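Local atomic coordinates of CBS domain protein (Porphyromonas gingivalis, PDB entry 2NQW), a protein that is of unknown function, belonging to the CorC/HlyC-type CBS-domain membrane proteins that may bind flavin adenine dinucleotide; this piece is its transporter-associated domain. Residues A[7-10]-A[16-19]; A[37-42]-A[72-77]; A[47-52]-A[87-92]; A[55-60]-A[65-70]. All coordinates share one frame; numbering follows the deposited sequence.

Contact 1: A[7-10]-A[16-19]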
loop_
_atom_site.group_PDB
_atom_site.type_symbol
_atom_site.label_atom_id
_atom_site.label_comp_id
_atom_site.label_asym_id
_atom_site.label_seq_id
_atom_site.Cartn_x
_atom_site.Cartn_y
_atom_site.Cartn_z
ATOM N N LEU A 7 -9.832 -8.662 -9.634
ATOM C CA LEU A 7 -8.643 -7.761 -9.451
ATOM C C LEU A 7 -8.586 -7.263 -8.035
ATOM O O LEU A 7 -9.637 -6.994 -7.422
ATOM C CB LEU A 7 -8.725 -6.546 -10.366
ATOM C CG LEU A 7 -8.750 -6.826 -11.874
ATOM C CD1 LEU A 7 -8.963 -5.525 -12.606
ATOM C CD2 LEU A 7 -7.448 -7.480 -12.306
ATOM N N PRO A 8 -7.366 -7.169 -7.494
ATOM C CA PRO A 8 -7.231 -6.769 -6.088
ATOM C C PRO A 8 -7.278 -5.263 -5.851
ATOM O O PRO A 8 -6.933 -4.828 -4.708
ATOM C CB PRO A 8 -5.840 -7.290 -5.729
ATOM C CG PRO A 8 -5.030 -7.078 -7.003
ATOM C CD PRO A 8 -6.050 -7.450 -8.117
ATOM N N PHE A 9 -7.667 -4.485 -6.888
ATOM C CA PHE A 9 -7.699 -3.057 -6.796
ATOM C C PHE A 9 -8.807 -2.361 -7.572
ATOM O O PHE A 9 -9.363 -2.903 -8.543
ATOM C CB PHE A 9 -6.326 -2.488 -7.164
ATOM C CG PHE A 9 -6.063 -2.376 -8.654
ATOM C CD1 PHE A 9 -5.969 -1.103 -9.219
ATOM C CD2 PHE A 9 -5.859 -3.485 -9.451
ATOM C CE1 PHE A 9 -5.683 -0.931 -10.564
ATOM C CE2 PHE A 9 -5.608 -3.322 -10.816
ATOM C CZ PHE A 9 -5.525 -2.044 -11.365
ATOM N N LYS A 10 -9.078 -1.142 -7.128
ATOM C CA LYS A 10 -10.032 -0.267 -7.773
ATOM C C LYS A 10 -9.307 0.983 -8.281
ATOM O O LYS A 10 -8.395 1.511 -7.621
ATOM C CB LYS A 10 -11.122 0.153 -6.801
ATOM C CG LYS A 10 -11.975 -0.992 -6.231
ATOM C CD LYS A 10 -12.995 -0.460 -5.228
ATOM C CE LYS A 10 -13.474 -1.547 -4.239
ATOM N NZ LYS A 10 -13.658 -2.891 -4.847
ATOM N N SER A 16 -6.404 8.035 -7.744
ATOM C CA SER A 16 -5.913 7.167 -6.663
ATOM C C SER A 16 -6.385 5.733 -6.877
ATOM O O SER A 16 -7.125 5.422 -7.842
ATOM C CB SER A 16 -6.405 7.698 -5.308
ATOM O OG SER A 16 -7.794 7.507 -5.149
ATOM N N TYR A 17 -5.938 4.852 -5.979
ATOM C CA TYR A 17 -6.256 3.437 -6.067
ATOM C C TYR A 17 -6.645 2.929 -4.700
ATOM O O TYR A 17 -6.140 3.397 -3.694
ATOM C CB TYR A 17 -5.022 2.632 -6.566
ATOM C CG TYR A 17 -4.498 3.177 -7.863
ATOM C CD1 TYR A 17 -5.150 2.893 -9.067
ATOM C CD2 TYR A 17 -3.419 4.043 -7.873
ATOM C CE1 TYR A 17 -4.708 3.431 -10.268
ATOM C CE2 TYR A 17 -2.975 4.620 -9.057
ATOM C CZ TYR A 17 -3.631 4.307 -10.247
ATOM O OH TYR A 17 -3.198 4.841 -11.453
ATOM N N LEU A 18 -7.489 1.916 -4.677
ATOM C CA LEU A 18 -7.741 1.156 -3.432
ATOM C C LEU A 18 -7.270 -0.270 -3.667
ATOM O O LEU A 18 -7.691 -0.901 -4.658
ATOM C CB LEU A 18 -9.218 1.148 -3.072
ATOM C CG LEU A 18 -9.810 2.496 -2.754
ATOM C CD1 LEU A 18 -11.335 2.382 -2.578
ATOM C CD2 LEU A 18 -9.194 3.014 -1.437
ATOM N N PHE A 19 -6.390 -0.767 -2.784
ATOM C CA PHE A 19 -5.878 -2.144 -2.890
ATOM C C PHE A 19 -6.251 -2.938 -1.661
ATOM O O PHE A 19 -6.211 -2.409 -0.530
ATOM C CB PHE A 19 -4.341 -2.131 -2.977
ATOM C CG PHE A 19 -3.813 -2.012 -4.379
ATOM C CD1 PHE A 19 -3.446 -3.156 -5.088
ATOM C CD2 PHE A 19 -3.726 -0.777 -5.007
ATOM C CE1 PHE A 19 -2.974 -3.059 -6.426
ATOM C CE2 PHE A 19 -3.269 -0.672 -6.326
ATOM C CZ PHE A 19 -2.884 -1.826 -7.026
#
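Phe9 and Phe19 face each other as a non-hydrogen-bonded pair in an antiparallel beta hairpin, built from strands 9-11 and 17-20 at one border of the sheet. Their rings are nearly parallel, with planes at 10°, but slid so far apart that they barely overlap. What lies over the Phe19 ring is instead the CB of Phe9, 3.4 Å from the ring centroid and almost on its normal, a well-centred CH-pi contact. The Phe9 chi1 of 81°, which sets CG between the backbone N and the carbonyl carbon, carries its ring past that of Phe19 and on toward Tyr17, where CD1 of Phe9 comes within 4.1 Å of CD1 of Tyr17. The next pair, Lys10 with Leu18, is the hydrogen-bonded one: Lys10 N donates to Leu18 O at 2.8 Å, in the carbonyl plane, and Leu18 N returns a bond to Lys10 O at 3.1 Å. On this other face the Lys10 chain lies against Leu18, CD to CD1. Tyr31 of helix 25-32 also meets the Phe9 ring. These two bonds, with another between Pro8 and Glu20, set the strand pairing; across the segments the main chain alone does the hydrogen bonding, and the aromatic face adds dispersion and CH-pi attraction.

Contact 2: A[37-42]-A[72-77]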
loop_
_atom_site.group_PDB
_atom_site.type_symbol
_atom_site.label_atom_id
_atom_site.label_comp_id
_atom_site.label_asym_id
_atom_site.label_seq_id
_atom_site.Cartn_x
_atom_site.Cartn_y
_atom_site.Cartn_z
ATOM N N ASN A 37 12.239 -1.251 -8.410
ATOM C CA ASN A 37 12.717 -0.608 -7.191
ATOM C C ASN A 37 11.748 0.397 -6.615
ATOM O O ASN A 37 12.132 1.185 -5.756
ATOM C CB ASN A 37 14.078 0.063 -7.433
ATOM C CG ASN A 37 13.987 1.279 -8.301
ATOM O OD1 ASN A 37 13.021 1.479 -9.036
ATOM N ND2 ASN A 37 15.001 2.156 -8.197
ATOM N N ALA A 38 10.481 0.373 -7.015
ATOM C CA ALA A 38 9.534 1.393 -6.586
ATOM C C ALA A 38 9.463 1.517 -5.058
ATOM O O ALA A 38 9.299 2.619 -4.528
ATOM C CB ALA A 38 8.129 1.085 -7.139
ATOM N N PHE A 39 9.523 0.376 -4.350
ATOM C CA PHE A 39 9.376 0.392 -2.883
ATOM C C PHE A 39 10.710 0.189 -2.173
ATOM O O PHE A 39 10.743 0.043 -0.938
ATOM C CB PHE A 39 8.306 -0.633 -2.453
ATOM C CG PHE A 39 6.983 -0.419 -3.147
ATOM C CD1 PHE A 39 6.334 0.813 -3.070
ATOM C CD2 PHE A 39 6.407 -1.447 -3.878
ATOM C CE1 PHE A 39 5.105 1.011 -3.720
ATOM C CE2 PHE A 39 5.183 -1.258 -4.528
ATOM C CZ PHE A 39 4.531 -0.038 -4.462
ATOM N N GLY A 40 11.779 0.210 -2.965
ATOM C CA GLY A 40 13.130 0.353 -2.401
ATOM C C GLY A 40 13.584 -0.747 -1.470
ATOM O O GLY A 40 13.026 -1.850 -1.425
ATOM N N GLU A 41 14.621 -0.461 -0.685
ATOM C CA GLU A 41 15.159 -1.465 0.221
ATOM C C GLU A 41 14.147 -1.847 1.283
ATOM O O GLU A 41 14.085 -3.007 1.692
ATOM C CB GLU A 41 16.445 -0.964 0.893
ATOM C CG GLU A 41 17.595 -0.854 -0.052
ATOM C CD GLU A 41 18.894 -0.499 0.660
ATOM O OE1 GLU A 41 19.408 -1.300 1.483
ATOM O OE2 GLU A 41 19.420 0.589 0.410
ATOM N N LEU A 42 13.363 -0.888 1.762
ATOM C CA LEU A 42 12.372 -1.213 2.739
ATOM C C LEU A 42 11.383 -2.264 2.179
ATOM O O LEU A 42 11.003 -3.253 2.850
ATOM C CB LEU A 42 11.663 0.083 3.115
ATOM C CG LEU A 42 10.959 -0.000 4.446
ATOM C CD1 LEU A 42 11.951 -0.175 5.628
ATOM C CD2 LEU A 42 10.118 1.218 4.647
ATOM N N PHE A 72 5.126 7.706 -3.106
ATOM C CA PHE A 72 3.832 7.133 -2.715
ATOM C C PHE A 72 3.378 7.619 -1.359
ATOM O O PHE A 72 4.180 7.802 -0.441
ATOM C CB PHE A 72 3.964 5.592 -2.681
ATOM C CG PHE A 72 4.436 5.014 -3.991
ATOM C CD1 PHE A 72 5.747 4.596 -4.132
ATOM C CD2 PHE A 72 3.603 4.976 -5.095
ATOM C CE1 PHE A 72 6.199 4.107 -5.346
ATOM C CE2 PHE A 72 4.063 4.493 -6.337
ATOM C CZ PHE A 72 5.357 4.064 -6.465
ATOM N N ARG A 73 2.071 7.755 -1.228
ATOM C CA ARG A 73 1.448 7.979 0.065
ATOM C C ARG A 73 0.347 6.937 0.220
ATOM O O ARG A 73 -0.437 6.695 -0.722
ATOM C CB ARG A 73 0.846 9.388 0.140
ATOM C CG ARG A 73 0.255 9.715 1.508
ATOM C CD ARG A 73 -0.376 11.156 1.495
ATOM N NE ARG A 73 -0.961 11.487 2.799
ATOM C CZ ARG A 73 -0.252 11.915 3.837
ATOM N NH1 ARG A 73 1.061 12.085 3.702
ATOM N NH2 ARG A 73 -0.857 12.168 5.005
ATOM N N PHE A 74 0.304 6.326 1.400
ATOM C CA PHE A 74 -0.625 5.233 1.687
ATOM C C PHE A 74 -1.528 5.618 2.839
ATOM O O PHE A 74 -1.095 6.329 3.761
ATOM C CB PHE A 74 0.184 4.018 2.176
ATOM C CG PHE A 74 1.271 3.579 1.217
ATOM C CD1 PHE A 74 0.942 3.009 -0.004
ATOM C CD2 PHE A 74 2.621 3.742 1.516
ATOM C CE1 PHE A 74 1.926 2.620 -0.900
ATOM C CE2 PHE A 74 3.629 3.332 0.607
ATOM C CZ PHE A 74 3.254 2.745 -0.592
ATOM N N GLN A 75 -2.776 5.160 2.810
ATOM C CA GLN A 75 -3.659 5.389 3.940
ATOM C C GLN A 75 -4.442 4.093 4.205
ATOM O O GLN A 75 -4.953 3.451 3.274
ATOM C CB GLN A 75 -4.648 6.517 3.624
ATOM C CG GLN A 75 -5.657 6.814 4.753
ATOM C CD GLN A 75 -6.538 7.992 4.372
ATOM O OE1 GLN A 75 -6.093 8.897 3.658
ATOM N NE2 GLN A 75 -7.741 8.025 4.887
ATOM N N VAL A 76 -4.526 3.708 5.488
ATOM C CA VAL A 76 -5.351 2.530 5.840
ATOM C C VAL A 76 -6.796 2.998 5.795
ATOM O O VAL A 76 -7.203 3.814 6.623
ATOM C CB VAL A 76 -5.007 1.993 7.243
ATOM C CG1 VAL A 76 -5.976 0.889 7.653
ATOM C CG2 VAL A 76 -3.598 1.466 7.231
ATOM N N THR A 77 -7.576 2.459 4.848
ATOM C CA THR A 77 -8.969 2.894 4.737
ATOM C C THR A 77 -9.938 1.906 5.392
ATOM O O THR A 77 -11.036 2.308 5.765
ATOM C CB THR A 77 -9.357 3.083 3.268
ATOM O OG1 THR A 77 -9.023 1.883 2.555
ATOM C CG2 THR A 77 -8.614 4.311 2.694
#
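Phe39 and Phe72 both set CG anti to their own carbonyl carbon (chi1 -55° and -56°), and their side chains cross at about a right angle. CE1 of Phe39 comes down over one face of the Phe72 ring, displaced toward its rim, and lies 3.7 Å from CE1 of Phe72. The ring planes stand at 51° with centroids 5.0 Å apart, an oblique meeting. The same Phe39 CE1 also reaches the edge of the Phe74 ring, 4.0 Å from Phe74 CZ, so one ring corner touches both side chains, which leave the strand on the same face. Here the turn leading into helix 40-43 packs on strand 72-79 of the antiparallel sheet of the transporter-associated domain. Asn37 to Gly40 form a type I beta turn, closed by Gly40 N donating to Asn37 O at 3.0 Å, and the turn holds Ala38 and Phe39 against the strand. From Ala38, CB touches CE1 of Phe72 at 4.0 Å, while the backbone O of Ala38 meets the edge of the Phe72 ring, 3.5 Å from the same CE1. The buried cluster extends beyond the two segments: Phe92 packs edge-to-face with Phe72, Leu34 lies against Phe39 and Phe72, and Leu52 of helix 49-57 leans on Phe39.

Contact 3: A[47-52]-A[87-92]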
loop_
_atom_site.group_PDB
_atom_site.type_symbol
_atom_site.label_atom_id
_atom_site.label_comp_id
_atom_site.label_asym_id
_atom_site.label_seq_id
_atom_site.Cartn_x
_atom_site.Cartn_y
_atom_site.Cartn_z
ATOM N N ASP A 47 6.567 -8.650 2.043
ATOM C CA ASP A 47 5.899 -9.298 0.919
ATOM C C ASP A 47 4.640 -8.608 0.408
ATOM O O ASP A 47 4.246 -8.828 -0.738
ATOM C CB ASP A 47 5.510 -10.755 1.263
ATOM C CG ASP A 47 4.955 -11.488 0.070
ATOM O OD1 ASP A 47 5.633 -11.450 -0.977
ATOM O OD2 ASP A 47 3.845 -12.059 0.163
ATOM N N THR A 48 3.981 -7.835 1.262
ATOM C CA THR A 48 2.669 -7.294 0.906
ATOM C C THR A 48 2.570 -5.794 1.140
ATOM O O THR A 48 3.419 -5.213 1.813
ATOM C CB THR A 48 1.531 -7.970 1.705
ATOM O OG1 THR A 48 1.689 -7.579 3.071
ATOM C CG2 THR A 48 1.565 -9.524 1.565
ATOM N N LEU A 49 1.514 -5.200 0.599
ATOM C CA LEU A 49 1.270 -3.786 0.791
ATOM C C LEU A 49 1.051 -3.426 2.265
ATOM O O LEU A 49 1.607 -2.444 2.772
ATOM C CB LEU A 49 0.086 -3.373 -0.108
ATOM C CG LEU A 49 -0.190 -1.873 -0.166
ATOM C CD1 LEU A 49 0.960 -1.058 -0.718
ATOM C CD2 LEU A 49 -1.449 -1.671 -0.998
ATOM N N SER A 50 0.261 -4.233 2.974
ATOM C CA SER A 50 0.106 -3.974 4.398
ATOM C C SER A 50 1.448 -4.187 5.111
ATOM O O SER A 50 1.760 -3.428 6.035
ATOM C CB SER A 50 -1.012 -4.840 4.979
ATOM O OG SER A 50 -0.675 -6.201 4.845
ATOM N N GLY A 51 2.262 -5.147 4.663
ATOM C CA GLY A 51 3.592 -5.318 5.260
ATOM C C GLY A 51 4.453 -4.084 5.074
ATOM O O GLY A 51 5.183 -3.690 6.001
ATOM N N LEU A 52 4.407 -3.465 3.887
ATOM C CA LEU A 52 5.185 -2.248 3.669
ATOM C C LEU A 52 4.702 -1.154 4.635
ATOM O O LEU A 52 5.512 -0.427 5.214
ATOM C CB LEU A 52 5.035 -1.779 2.224
ATOM C CG LEU A 52 5.781 -0.486 1.878
ATOM C CD1 LEU A 52 7.296 -0.621 2.096
ATOM C CD2 LEU A 52 5.476 -0.135 0.425
ATOM N N ILE A 87 -5.952 -0.526 1.618
ATOM C CA ILE A 87 -5.061 0.614 1.617
ATOM C C ILE A 87 -5.318 1.446 0.364
ATOM O O ILE A 87 -5.394 0.904 -0.758
ATOM C CB ILE A 87 -3.580 0.156 1.670
ATOM C CG1 ILE A 87 -3.265 -0.338 3.094
ATOM C CG2 ILE A 87 -2.597 1.277 1.283
ATOM C CD1 ILE A 87 -1.932 -1.092 3.225
ATOM N N LYS A 88 -5.433 2.758 0.573
ATOM C CA LYS A 88 -5.443 3.726 -0.521
ATOM C C LYS A 88 -4.020 4.087 -0.900
ATOM O O LYS A 88 -3.199 4.393 -0.019
ATOM C CB LYS A 88 -6.168 4.989 -0.067
ATOM C CG LYS A 88 -6.062 6.119 -1.064
ATOM C CD LYS A 88 -6.970 7.297 -0.635
ATOM C CE LYS A 88 -6.683 8.497 -1.542
ATOM N NZ LYS A 88 -7.587 9.650 -1.182
ATOM N N ILE A 89 -3.744 4.075 -2.218
ATOM C CA ILE A 89 -2.495 4.646 -2.756
ATOM C C ILE A 89 -2.921 5.948 -3.445
ATOM O O ILE A 89 -3.791 5.934 -4.336
ATOM C CB ILE A 89 -1.800 3.665 -3.731
ATOM C CG1 ILE A 89 -1.458 2.361 -3.014
ATOM C CG2 ILE A 89 -0.577 4.354 -4.351
ATOM C CD1 ILE A 89 -0.798 1.299 -3.902
ATOM N N PHE A 90 -2.358 7.066 -2.989
ATOM C CA PHE A 90 -2.717 8.360 -3.559
ATOM C C PHE A 90 -2.191 8.477 -4.988
ATOM O O PHE A 90 -1.311 7.714 -5.411
ATOM C CB PHE A 90 -2.140 9.472 -2.670
ATOM C CG PHE A 90 -2.973 9.788 -1.456
ATOM C CD1 PHE A 90 -3.736 10.944 -1.407
ATOM C CD2 PHE A 90 -3.001 8.903 -0.382
ATOM C CE1 PHE A 90 -4.524 11.238 -0.280
ATOM C CE2 PHE A 90 -3.761 9.173 0.753
ATOM C CZ PHE A 90 -4.532 10.347 0.797
ATOM N N PRO A 91 -2.715 9.456 -5.745
ATOM C CA PRO A 91 -2.147 9.636 -7.090
ATOM C C PRO A 91 -0.659 9.954 -6.970
ATOM O O PRO A 91 -0.264 10.680 -6.036
ATOM C CB PRO A 91 -2.903 10.858 -7.637
ATOM C CG PRO A 91 -4.148 10.995 -6.731
ATOM C CD PRO A 91 -3.731 10.465 -5.401
ATOM N N PHE A 92 0.156 9.481 -7.912
ATOM C CA PHE A 92 1.602 9.734 -7.836
ATOM C C PHE A 92 2.129 10.139 -9.205
ATOM O O PHE A 92 1.585 9.752 -10.262
ATOM C CB PHE A 92 2.362 8.508 -7.275
ATOM C CG PHE A 92 2.079 7.248 -8.004
ATOM C CD1 PHE A 92 2.896 6.865 -9.082
ATOM C CD2 PHE A 92 1.011 6.425 -7.635
ATOM C CE1 PHE A 92 2.622 5.709 -9.792
ATOM C CE2 PHE A 92 0.740 5.268 -8.356
ATOM C CZ PHE A 92 1.548 4.911 -9.415
#
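Ile87 carries most of this helix-on-sheet contact, reaching from strand 84-89 toward the first turn of helix 49-57, where Leu49 meets it tip to tip. Both branches meet Leu49, but in different places. CG2 and CB press on Leu49 CD2, with CB 3.9 Å from that methyl, while CG1, placed anti to the carbonyl carbon (chi1 -74°), sends CD1 past Leu49 CG, which it also touches, up to the helix backbone. There Ile87 CD1 lies 3.7 Å from Ser50 CA and 3.8 Å from Leu49 O, so the strand side chain packs against main chain as well as against side chain. Lys88 follows, its CB directed away from the helix, and its CE rests over the face of the Phe90 ring. Ile89 turns back to the helix side, and its CD1 comes 4.2 Å from Leu49 CD2, so that one leucine methyl serves both isoleucines. The helix start that presents Leu49 is capped: Thr48 OG1, at the N-cap, accepts from Gly51 N at 3.0 Å with an N-H...O angle of 153°. A backbone hydrogen bond between Ser50 and Gly21 ties the same turn to the chain just beyond strand 17-20. The contact lies at the centre of the domain: Phe19 of strand 17-20 and Phe74 of strand 72-79 also pack on Leu49, and Val28 and Leu32 of helix 25-32 cover Ile89.

Contact 4: A[55-60]-A[65-70]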
loop_
_atom_site.group_PDB
_atom_site.type_symbol
_atom_site.label_atom_id
_atom_site.label_comp_id
_atom_site.label_asym_id
_atom_site.label_seq_id
_atom_site.Cartn_x
_atom_site.Cartn_y
_atom_site.Cartn_z
ATOM N N GLU A 55 6.147 -1.856 7.937
ATOM C CA GLU A 55 7.606 -1.655 7.934
ATOM C C GLU A 55 7.941 -0.171 8.041
ATOM O O GLU A 55 8.953 0.202 8.671
ATOM C CB GLU A 55 8.189 -2.207 6.628
ATOM C CG GLU A 55 9.700 -2.347 6.624
ATOM C CD GLU A 55 10.237 -3.489 7.443
ATOM O OE1 GLU A 55 9.499 -4.376 7.866
ATOM O OE2 GLU A 55 11.479 -3.545 7.605
ATOM N N ILE A 56 7.111 0.680 7.423
ATOM C CA ILE A 56 7.325 2.123 7.543
ATOM C C ILE A 56 6.969 2.641 8.943
ATOM O O ILE A 56 7.715 3.437 9.541
ATOM C CB ILE A 56 6.524 2.904 6.469
ATOM C CG1 ILE A 56 7.010 2.545 5.049
ATOM C CG2 ILE A 56 6.583 4.402 6.686
ATOM C CD1 ILE A 56 6.002 2.950 3.961
ATOM N N LYS A 57 5.821 2.205 9.463
ATOM C CA LYS A 57 5.265 2.832 10.669
ATOM C C LYS A 57 5.702 2.168 11.975
ATOM O O LYS A 57 5.719 2.824 13.006
ATOM C CB LYS A 57 3.736 2.908 10.583
ATOM C CG LYS A 57 3.261 3.779 9.423
ATOM C CD LYS A 57 3.605 5.278 9.591
ATOM C CE LYS A 57 2.887 5.971 10.744
ATOM N NZ LYS A 57 1.406 5.924 10.566
ATOM N N GLN A 58 6.016 0.882 11.913
ATOM C CA GLN A 58 6.573 0.162 13.060
ATOM C C GLN A 58 5.699 0.271 14.307
ATOM O O GLN A 58 6.192 0.459 15.431
ATOM C CB GLN A 58 8.001 0.629 13.298
ATOM C CG GLN A 58 8.910 0.109 12.175
ATOM C CD GLN A 58 9.204 -1.364 12.365
ATOM O OE1 GLN A 58 9.884 -1.716 13.297
ATOM N NE2 GLN A 58 8.597 -2.248 11.516
ATOM N N GLU A 59 4.397 0.118 14.100
ATOM C CA GLU A 59 3.425 0.139 15.188
ATOM C C GLU A 59 2.172 -0.580 14.730
ATOM O O GLU A 59 1.974 -0.774 13.516
ATOM C CB GLU A 59 3.100 1.585 15.580
ATOM C CG GLU A 59 2.380 2.347 14.477
ATOM C CD GLU A 59 2.233 3.833 14.744
ATOM O OE1 GLU A 59 2.553 4.310 15.862
ATOM O OE2 GLU A 59 1.765 4.515 13.815
ATOM N N LEU A 60 1.317 -0.966 15.669
ATOM C CA LEU A 60 0.055 -1.584 15.259
ATOM C C LEU A 60 -0.784 -0.532 14.528
ATOM O O LEU A 60 -0.835 0.627 14.962
ATOM C CB LEU A 60 -0.704 -2.127 16.480
ATOM C CG LEU A 60 -0.250 -3.539 16.887
ATOM C CD1 LEU A 60 1.121 -3.536 17.554
ATOM C CD2 LEU A 60 -1.301 -4.129 17.825
ATOM N N ASP A 65 -4.633 5.789 9.509
ATOM C CA ASP A 65 -3.192 5.977 9.535
ATOM C C ASP A 65 -2.683 6.204 8.108
ATOM O O ASP A 65 -3.207 5.626 7.136
ATOM C CB ASP A 65 -2.496 4.727 10.079
ATOM C CG ASP A 65 -2.644 4.560 11.590
ATOM O OD1 ASP A 65 -3.298 5.391 12.242
ATOM O OD2 ASP A 65 -2.098 3.535 12.084
ATOM N N THR A 66 -1.617 6.982 8.011
ATOM C CA THR A 66 -0.964 7.208 6.727
ATOM C C THR A 66 0.536 6.897 6.819
ATOM O O THR A 66 1.130 6.854 7.912
ATOM C CB THR A 66 -1.145 8.658 6.248
ATOM O OG1 THR A 66 -0.510 9.574 7.145
ATOM C CG2 THR A 66 -2.636 9.013 6.090
ATOM N N ALA A 67 1.159 6.680 5.661
ATOM C CA ALA A 67 2.586 6.406 5.608
ATOM C C ALA A 67 3.077 6.931 4.277
ATOM O O ALA A 67 2.318 6.928 3.296
ATOM C CB ALA A 67 2.866 4.917 5.712
ATOM N N VAL A 68 4.340 7.338 4.220
ATOM C CA VAL A 68 4.921 7.867 2.981
ATOM C C VAL A 68 6.150 7.053 2.615
ATOM O O VAL A 68 6.981 6.750 3.480
ATOM C CB VAL A 68 5.281 9.369 3.135
ATOM C CG1 VAL A 68 6.034 9.894 1.888
ATOM C CG2 VAL A 68 4.008 10.182 3.341
ATOM N N TYR A 69 6.276 6.706 1.330
ATOM C CA TYR A 69 7.524 6.178 0.796
ATOM C C TYR A 69 7.612 6.821 -0.592
ATOM O O TYR A 69 7.006 6.320 -1.553
ATOM C CB TYR A 69 7.500 4.627 0.705
ATOM C CG TYR A 69 8.897 4.084 0.456
ATOM C CD1 TYR A 69 9.747 3.826 1.528
ATOM C CD2 TYR A 69 9.378 3.903 -0.833
ATOM C CE1 TYR A 69 11.052 3.392 1.327
ATOM C CE2 TYR A 69 10.654 3.466 -1.058
ATOM C CZ TYR A 69 11.494 3.207 0.020
ATOM O OH TYR A 69 12.790 2.794 -0.227
ATOM N N GLU A 70 8.310 7.965 -0.660
ATOM C CA GLU A 70 8.166 8.833 -1.828
ATOM C C GLU A 70 8.423 8.038 -3.115
ATOM O O GLU A 70 9.382 7.273 -3.187
ATOM C CB GLU A 70 9.116 10.027 -1.750
ATOM C CG GLU A 70 8.712 11.095 -0.739
ATOM C CD GLU A 70 7.545 11.949 -1.179
ATOM O OE1 GLU A 70 7.010 11.734 -2.272
ATOM O OE2 GLU A 70 7.191 12.906 -0.453
HETATM O O HOH W 1 0.584 3.391 11.658
HETATM O O HOH W 2 -1.757 3.171 14.706
#
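Lys57 NZ is gripped by several groups at once: it donates to Thr66 O at 2.8 Å, forms a salt bridge with Glu59 OE2 at 3.6 Å, and gives a hydrogen to a water. Thr66 O is approached at a C=O...N angle of 152°, with the donor tilted 22° from the carbonyl plane. To get there the lysine chain curls, with chi2, chi3 and chi4 all near -60°, so that CG rests on Ala67 CB while CD and CE pass close to Thr66 O. The bound water donates in turn to Glu59 OE2 and to Asp65 OD2, bridging two carboxylate oxygens that stand 4.3 Å apart; the nearby ammonium probably eases their mutual repulsion. A second water joins Asp65 OD2 to Leu60 O, and His62 N donates to the same carboxylate oxygen, so one oxygen of Asp65 is shared by two waters and a backbone N-H in the connection from helix to strand. One residue earlier in the helix, Ile56 makes the apolar part of the contact: CG2 packs on Ala67 CB at 3.9 Å, and CD1 reaches Tyr69 CB at 4.0 Å. The contact thus lays the C-terminal end of helix 49-57 along strand 66-69, which forms a border of the sheet; Phe74 of strand 72-79 and Leu42 of helix 40-43 pack on Ile56, and Phe53 of helix 49-57 touches Ala67.

The four contacts illustrate how chemistry follows depth in a small alpha-beta domain. Contacts 2 and 3 are buried, only about 5 Å apart between centres, and rely on apolar packing across the segments, aromatic in one and aliphatic in the other; their strands, 72-79 and 84-89, are neighbours in the sheet. Contacts 1 and 4 lie on opposite sides of the chain's centre and engage the two outermost strands. Contact 1 is partly buried and pairs strand with strand through backbone bonds, whereas contact 4, at the surface, adds charge and water to a helix-strand packing. Helix 49-57 serves both contact 3, at its start, and contact 4, at its end.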